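Local structure of nuclease-like protein (Chaetomium thermophilum, 6GRB) at residues 64-69 / 154-159. The protein probably acts as a structure-selective nuclease of the GEN1 family, resolving four-way Holliday junctions and cutting 5'-flap DNA with the aid of metal ions. Sequence-based numbering, arbitrary orientation.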
loop_
_atom_site.group_PDB
_atom_site.type_symbol
_atom_site.label_atom_id
_atom_site.label_comp_id
_atom_site.label_asym_id
_atom_site.label_seq_id
_atom_site.Cartn_x
_atom_site.Cartn_y
_atom_site.Cartn_z
ATOM N N PHE A 64 -6.112 -2.679 -9.940
ATOM C CA PHE A 64 -4.868 -2.670 -10.708
ATOM C C PHE A 64 -4.894 -1.581 -11.782
ATOM O O PHE A 64 -3.868 -0.934 -12.044
ATOM C CB PHE A 64 -4.610 -4.047 -11.336
ATOM C CG PHE A 64 -4.178 -5.096 -10.359
ATOM C CD1 PHE A 64 -4.172 -4.843 -8.996
ATOM C CD2 PHE A 64 -3.737 -6.339 -10.801
ATOM C CE1 PHE A 64 -3.755 -5.808 -8.093
ATOM C CE2 PHE A 64 -3.301 -7.321 -9.889
ATOM C CZ PHE A 64 -3.325 -7.060 -8.537
ATOM N N VAL A 65 -6.057 -1.377 -12.415
ATOM C CA VAL A 65 -6.237 -0.266 -13.351
ATOM C C VAL A 65 -6.103 1.065 -12.619
ATOM O O VAL A 65 -5.500 2.022 -13.134
ATOM C CB VAL A 65 -7.598 -0.371 -14.073
ATOM C CG1 VAL A 65 -7.751 0.728 -15.145
ATOM C CG2 VAL A 65 -7.798 -1.748 -14.683
ATOM N N ARG A 66 -6.642 1.148 -11.403
ATOM C CA ARG A 66 -6.475 2.365 -10.623
ATOM C C ARG A 66 -4.999 2.629 -10.329
ATOM O O ARG A 66 -4.536 3.773 -10.433
ATOM C CB ARG A 66 -7.299 2.296 -9.334
ATOM C CG ARG A 66 -7.383 3.645 -8.617
ATOM C CD ARG A 66 -8.490 3.691 -7.563
ATOM N NE ARG A 66 -9.826 3.518 -8.140
ATOM C CZ ARG A 66 -10.616 4.505 -8.575
ATOM N NH1 ARG A 66 -10.224 5.776 -8.495
ATOM N NH2 ARG A 66 -11.814 4.221 -9.088
ATOM N N LEU A 67 -4.231 1.578 -10.002
ATOM C CA LEU A 67 -2.794 1.762 -9.800
ATOM C C LEU A 67 -2.080 2.144 -11.091
ATOM O O LEU A 67 -1.056 2.832 -11.048
ATOM C CB LEU A 67 -2.161 0.496 -9.217
ATOM C CG LEU A 67 -2.518 0.076 -7.783
ATOM C CD1 LEU A 67 -1.879 -1.286 -7.453
ATOM C CD2 LEU A 67 -2.148 1.173 -6.739
ATOM N N LEU A 68 -2.573 1.672 -12.240
ATOM C CA LEU A 68 -2.018 2.116 -13.514
ATOM C C LEU A 68 -2.125 3.625 -13.658
ATOM O O LEU A 68 -1.174 4.281 -14.092
ATOM C CB LEU A 68 -2.724 1.429 -14.677
ATOM C CG LEU A 68 -2.149 0.094 -15.142
ATOM C CD1 LEU A 68 -2.695 -0.187 -16.543
ATOM C CD2 LEU A 68 -0.600 0.054 -15.122
ATOM N N SER A 69 -3.273 4.198 -13.266
ATOM C CA SER A 69 -3.556 5.610 -13.513
ATOM C C SER A 69 -2.939 6.523 -12.478
ATOM O O SER A 69 -2.783 7.722 -12.745
ATOM C CB SER A 69 -5.062 5.841 -13.542
ATOM O OG SER A 69 -5.652 4.822 -14.333
ATOM N N ARG A 154 -2.784 2.265 5.255
ATOM C CA ARG A 154 -3.842 1.282 5.392
ATOM C C ARG A 154 -5.130 1.878 4.826
ATOM O O ARG A 154 -5.222 3.083 4.565
ATOM C CB ARG A 154 -4.016 0.854 6.858
ATOM C CG ARG A 154 -4.331 2.004 7.782
ATOM C CD ARG A 154 -4.415 1.601 9.268
ATOM N NE ARG A 154 -4.871 2.746 10.070
ATOM C CZ ARG A 154 -6.099 2.877 10.574
ATOM N NH1 ARG A 154 -7.001 1.919 10.392
ATOM N NH2 ARG A 154 -6.417 3.960 11.272
ATOM N N ASP A 155 -6.127 1.010 4.633
ATOM C CA ASP A 155 -7.504 1.434 4.413
ATOM C C ASP A 155 -7.628 2.241 3.120
ATOM O O ASP A 155 -8.078 3.391 3.111
ATOM C CB ASP A 155 -8.030 2.224 5.621
ATOM C CG ASP A 155 -9.475 2.664 5.447
ATOM O OD1 ASP A 155 -10.175 2.127 4.557
ATOM O OD2 ASP A 155 -9.924 3.542 6.227
ATOM N N TRP A 156 -7.174 1.646 2.027
ATOM C CA TRP A 156 -7.393 2.220 0.704
ATOM C C TRP A 156 -8.875 2.085 0.363
ATOM O O TRP A 156 -9.363 0.980 0.111
ATOM C CB TRP A 156 -6.518 1.499 -0.315
ATOM C CG TRP A 156 -6.505 2.069 -1.673
ATOM C CD1 TRP A 156 -6.821 3.359 -2.047
ATOM C CD2 TRP A 156 -6.128 1.383 -2.864
ATOM N NE1 TRP A 156 -6.657 3.504 -3.413
ATOM C CE2 TRP A 156 -6.239 2.307 -3.935
ATOM C CE3 TRP A 156 -5.686 0.084 -3.132
ATOM C CZ2 TRP A 156 -5.935 1.963 -5.251
ATOM C CZ3 TRP A 156 -5.373 -0.262 -4.458
ATOM C CH2 TRP A 156 -5.507 0.673 -5.493
ATOM N N SER A 157 -9.593 3.203 0.360
ATOM C CA SER A 157 -11.048 3.187 0.326
ATOM C C SER A 157 -11.523 4.590 -0.017
ATOM O O SER A 157 -10.748 5.556 0.014
ATOM C CB SER A 157 -11.638 2.758 1.674
ATOM O OG SER A 157 -11.302 3.725 2.675
ATOM N N SER A 158 -12.827 4.690 -0.304
ATOM C CA SER A 158 -13.479 5.967 -0.543
ATOM C C SER A 158 -13.362 6.869 0.680
ATOM O O SER A 158 -13.123 6.421 1.801
ATOM C CB SER A 158 -14.956 5.761 -0.873
ATOM O OG SER A 158 -15.648 5.249 0.258
ATOM N N GLU A 159 -13.568 8.155 0.459
ATOM C CA GLU A 159 -13.277 9.131 1.495
ATOM C C GLU A 159 -14.566 9.730 2.088
ATOM O O GLU A 159 -15.367 10.384 1.403
ATOM C CB GLU A 159 -12.353 10.222 0.926
ATOM C CG GLU A 159 -12.249 11.502 1.743
ATOM C CD GLU A 159 -11.421 11.376 3.026
ATOM O OE1 GLU A 159 -10.817 12.409 3.442
ATOM O OE2 GLU A 159 -11.392 10.271 3.625
#
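Val65 O, on the same helical turn as the Arg66 and Leu67 side chains that meet Trp156, accepts two bonds: Ser69 N at 3.1 Å and Ser69 OG at 3.0 Å, reaching it from opposite faces of its carbonyl plane. On the strand, Ser157 OG gives a 2.7 Å bond to Asp155 OD1 from above the carboxylate plane (49° out of it), while Arg15 NH2 forms a salt bridge with Asp155 OD2 and Arg15 NH1 a hydrogen bond with Ser157 OG.

Between the segments the contact is apolar and rests on one indole. Trp156 CB points toward the helix and, with CG anti to the backbone nitrogen (chi1 -173°), the side chain extends until CZ2 and CH2 meet Arg66 and Leu67; the extended side chains bridge the 11.4 Å between Arg66 CA and Trp156 CA. Leu67 CD2 lies 3.6 Å from Trp156 CH2, with Leu67 CG behind it at 3.8 Å from the same atom. Arg66 contributes its aliphatic stem, CD reaching Trp156 CZ2 at 3.9 Å; its guanidinium plane stands 76° from the indole, which excludes parallel stacking.

The contact thus joins the XPG N-terminal and I-regions within the nuclease core. Arg63 makes a cation-pi contact with Trp156 and also hydrogen-bonds Trp156 O, while Leu67 continues onto Pro74 and Phe76 of strand 73-78, and Trp156 onto Val169 of strand 168-173, so helix 55-70 packs against the central mixed sheet.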